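Local coordinates for protein probable thioesterase (Thermus thermophilus, PDB 1Z54) that probably hydrolyses the thioester bond of fatty acyl-CoA substrates, as a hotdog-fold member of the 4-hydroxybenzoyl-CoA thioesterase family, at residues A31-F36 against T105-Q110. Numbering follows the deposited sequence.
Sequences AARVDF and TRHLCQ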
ATOM      1  N   ALA A  31       4.282   6.692 -10.894  1.00 11.97           N
ATOM      2  CA  ALA A  31       4.806   5.772 -11.897  1.00 12.90           C
ATOM      3  C   ALA A  31       4.937   6.491 -13.241  1.00 13.63           C
ATOM      4  O   ALA A  31       5.956   6.353 -13.923  1.00 11.99           O
ATOM      5  CB  ALA A  31       3.885   4.560 -12.029  1.00 12.85           C
ATOM      6  N   ALA A  32       3.913   7.266 -13.603  1.00 14.04           N
ATOM      7  CA  ALA A  32       3.903   8.012 -14.861  1.00 14.99           C
ATOM      8  C   ALA A  32       4.983   9.083 -14.846  1.00 16.06           C
ATOM      9  O   ALA A  32       5.692   9.275 -15.834  1.00 15.19           O
ATOM     10  CB  ALA A  32       2.539   8.652 -15.081  1.00 14.22           C
ATOM     11  N   ARG A  33       5.097   9.790 -13.723  1.00 13.95           N
ATOM     12  CA  ARG A  33       6.113  10.828 -13.583  1.00 13.83           C
ATOM     13  C   ARG A  33       7.510  10.205 -13.766  1.00 15.23           C
ATOM     14  O   ARG A  33       8.358  10.729 -14.501  1.00 13.97           O
ATOM     15  CB  ARG A  33       5.991  11.489 -12.197  1.00 13.04           C
ATOM     16  CG  ARG A  33       7.066  12.528 -11.904  1.00 13.36           C
ATOM     17  CD  ARG A  33       6.805  13.347 -10.627  1.00 14.38           C
ATOM     18  NE  ARG A  33       6.772  12.581  -9.372  1.00 16.80           N
ATOM     19  CZ  ARG A  33       5.662  12.119  -8.795  1.00 18.85           C
ATOM     20  NH1 ARG A  33       4.476  12.329  -9.354  1.00 17.77           N
ATOM     21  NH2 ARG A  33       5.727  11.477  -7.634  1.00 17.28           N
ATOM     22  N   VAL A  34       7.733   9.074 -13.103  1.00 14.40           N
ATOM     23  CA  VAL A  34       9.004   8.365 -13.174  1.00 15.57           C
ATOM     24  C   VAL A  34       9.323   7.911 -14.612  1.00 17.35           C
ATOM     25  O   VAL A  34      10.467   7.990 -15.071  1.00 15.55           O
ATOM     26  CB  VAL A  34       8.976   7.139 -12.221  1.00 18.80           C
ATOM     27  CG1 VAL A  34      10.032   6.131 -12.623  1.00 17.11           C
ATOM     28  CG2 VAL A  34       9.188   7.606 -10.778  1.00 16.06           C
ATOM     29  N   ASP A  35       8.303   7.427 -15.306  1.00 16.47           N
ATOM     30  CA  ASP A  35       8.448   6.967 -16.680  1.00 19.16           C
ATOM     31  C   ASP A  35       8.797   8.173 -17.569  1.00 18.56           C
ATOM     32  O   ASP A  35       9.663   8.091 -18.442  1.00 19.68           O
ATOM     33  CB  ASP A  35       7.136   6.309 -17.123  1.00 19.56           C
ATOM     34  CG  ASP A  35       7.218   5.685 -18.506  1.00 22.32           C
ATOM     35  OD1 ASP A  35       8.256   5.081 -18.840  1.00 23.85           O
ATOM     36  OD2 ASP A  35       6.227   5.784 -19.252  1.00 24.29           O
ATOM     37  N   PHE A  36       8.126   9.293 -17.322  1.00 17.98           N
ATOM     38  CA  PHE A  36       8.353  10.533 -18.068  1.00 19.82           C
ATOM     39  C   PHE A  36       9.821  10.945 -17.935  1.00 20.13           C
ATOM     40  O   PHE A  36      10.514  11.168 -18.937  1.00 17.92           O
ATOM     41  CB  PHE A  36       7.426  11.619 -17.510  1.00 19.84           C
ATOM     42  CG  PHE A  36       7.601  12.981 -18.134  1.00 18.97           C
ATOM     43  CD1 PHE A  36       8.627  13.824 -17.729  1.00 18.38           C
ATOM     44  CD2 PHE A  36       6.697  13.439 -19.092  1.00 21.66           C
ATOM     45  CE1 PHE A  36       8.751  15.107 -18.264  1.00 20.56           C
ATOM     46  CE2 PHE A  36       6.809  14.723 -19.638  1.00 20.44           C
ATOM     47  CZ  PHE A  36       7.834  15.558 -19.224  1.00 20.35           C
ATOM     48  N   THR A 105       1.102  17.381  -9.513  1.00 18.29           N
ATOM     49  CA  THR A 105       2.005  17.249  -8.392  1.00 20.57           C
ATOM     50  C   THR A 105       3.014  18.369  -8.515  1.00 21.54           C
ATOM     51  O   THR A 105       3.650  18.550  -9.562  1.00 20.75           O
ATOM     52  CB  THR A 105       2.756  15.898  -8.378  1.00 20.43           C
ATOM     53  OG1 THR A 105       3.373  15.680  -9.648  1.00 18.52           O
ATOM     54  CG2 THR A 105       1.804  14.752  -8.055  1.00 17.61           C
ATOM     55  N   ARG A 106       3.126  19.141  -7.446  1.00 21.52           N
ATOM     56  CA  ARG A 106       4.058  20.248  -7.386  1.00 24.01           C
ATOM     57  C   ARG A 106       5.282  19.712  -6.657  1.00 23.58           C
ATOM     58  O   ARG A 106       5.153  19.040  -5.634  1.00 23.43           O
ATOM     59  CB  ARG A 106       3.435  21.401  -6.596  1.00 26.41           C
ATOM     60  CG  ARG A 106       4.247  22.671  -6.571  1.00 29.61           C
ATOM     61  CD  ARG A 106       3.520  23.759  -7.337  1.00 35.87           C
ATOM     62  NE  ARG A 106       2.153  23.940  -6.848  1.00 37.78           N
ATOM     63  CZ  ARG A 106       1.225  24.648  -7.486  1.00 41.26           C
ATOM     64  NH1 ARG A 106       0.004  24.765  -6.975  1.00 40.24           N
ATOM     65  NH2 ARG A 106       1.516  25.241  -8.639  1.00 41.10           N
ATOM     66  N   HIS A 107       6.467  19.998  -7.182  1.00 22.69           N
ATOM     67  CA  HIS A 107       7.691  19.525  -6.550  1.00 20.02           C
ATOM     68  C   HIS A 107       8.701  20.635  -6.314  1.00 21.44           C
ATOM     69  O   HIS A 107       8.702  21.659  -6.993  1.00 20.93           O
ATOM     70  CB  HIS A 107       8.392  18.479  -7.422  1.00 16.43           C
ATOM     71  CG  HIS A 107       7.579  17.259  -7.708  1.00 15.93           C
ATOM     72  ND1 HIS A 107       6.518  17.258  -8.587  1.00 17.95           N
ATOM     73  CD2 HIS A 107       7.710  15.983  -7.272  1.00 13.28           C
ATOM     74  CE1 HIS A 107       6.032  16.033  -8.685  1.00 16.19           C
ATOM     75  NE2 HIS A 107       6.738  15.239  -7.897  1.00 16.43           N
ATOM     76  N   LEU A 108       9.563  20.415  -5.333  1.00 22.20           N
ATOM     77  CA  LEU A 108      10.655  21.327  -5.054  1.00 23.37           C
ATOM     78  C   LEU A 108      11.837  20.427  -5.376  1.00 23.13           C
ATOM     79  O   LEU A 108      11.656  19.223  -5.595  1.00 19.83           O
ATOM     80  CB  LEU A 108      10.698  21.735  -3.577  1.00 23.43           C
ATOM     81  CG  LEU A 108       9.760  22.860  -3.130  1.00 25.46           C
ATOM     82  CD1 LEU A 108      10.023  23.148  -1.656  1.00 25.57           C
ATOM     83  CD2 LEU A 108       9.991  24.123  -3.965  1.00 26.43           C
ATOM     84  N   CYS A 109      13.038  20.987  -5.428  1.00 23.48           N
ATOM     85  CA  CYS A 109      14.203  20.168  -5.715  1.00 25.24           C
ATOM     86  C   CYS A 109      15.089  20.146  -4.488  1.00 26.57           C
ATOM     87  O   CYS A 109      15.426  21.192  -3.934  1.00 25.25           O
ATOM     88  CB  CYS A 109      14.985  20.711  -6.915  1.00 25.78           C
ATOM     89  SG  CYS A 109      16.468  19.729  -7.327  1.00 25.70           S
ATOM     90  N   GLN A 110      15.450  18.946  -4.054  1.00 28.36           N
ATOM     91  CA  GLN A 110      16.296  18.799  -2.883  1.00 31.93           C
ATOM     92  C   GLN A 110      17.633  18.183  -3.271  1.00 32.43           C
ATOM     93  O   GLN A 110      17.687  17.153  -3.940  1.00 32.76           O
ATOM     94  CB  GLN A 110      15.600  17.919  -1.845  1.00 33.10           C
ATOM     95  CG  GLN A 110      16.318  17.818  -0.509  1.00 35.36           C
ATOM     96  CD  GLN A 110      15.542  16.984   0.494  1.00 35.53           C
ATOM     97  OE1 GLN A 110      14.373  17.256   0.774  1.00 36.03           O
ATOM     98  NE2 GLN A 110      16.189  15.963   1.043  1.00 36.30           N
TER
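One face of the Arg33 guanidinium is met by the His107 imidazole, whose NE2 sits 3.0 Å above the plane, displaced toward the rim. For the imidazole, Arg33 CZ lies in plane at the edge, 3.4 Å from NE2, and the two planes are 54° apart: neither a flat stack nor a clean T. His107 NE2 is also 3.0 Å from Arg33 NE, but the angle is too poor for a hydrogen bond. Arg33 CD adds a contact of 3.4 Å to His107 CE1. The long side chain leaves the helix extended, then bends at chi3 (62°), which turns the guanidinium across the end of the ring. Arg33 NH1 stands obliquely 3.5 Å from Thr105 OG1. ND1 of His107 reaches back to Thr105 O in a weak bond (3.3 Å), while Phe89 meets the ring at a steep angle. Helix 24-39 is the hotdog helix, wrapped by the antiparallel sheet that includes strand 98-111. A glycerol, probably from the crystallisation liquor, is hydrogen-bonded to Arg33 NH2, and His22 of the second subunit packs against this side chain. Cut back to an alanine here, the residue would lose its guanidinium, which would probably leave the Tyr91 hydroxyl without one partner and open a gap beside the imidazole. Arg33 and His107 thus meet without a hydrogen bond, and the polar link between helix and strand runs through the Tyr91 hydroxyl, bonded to both Arg33 NH1 and Thr105 OG1.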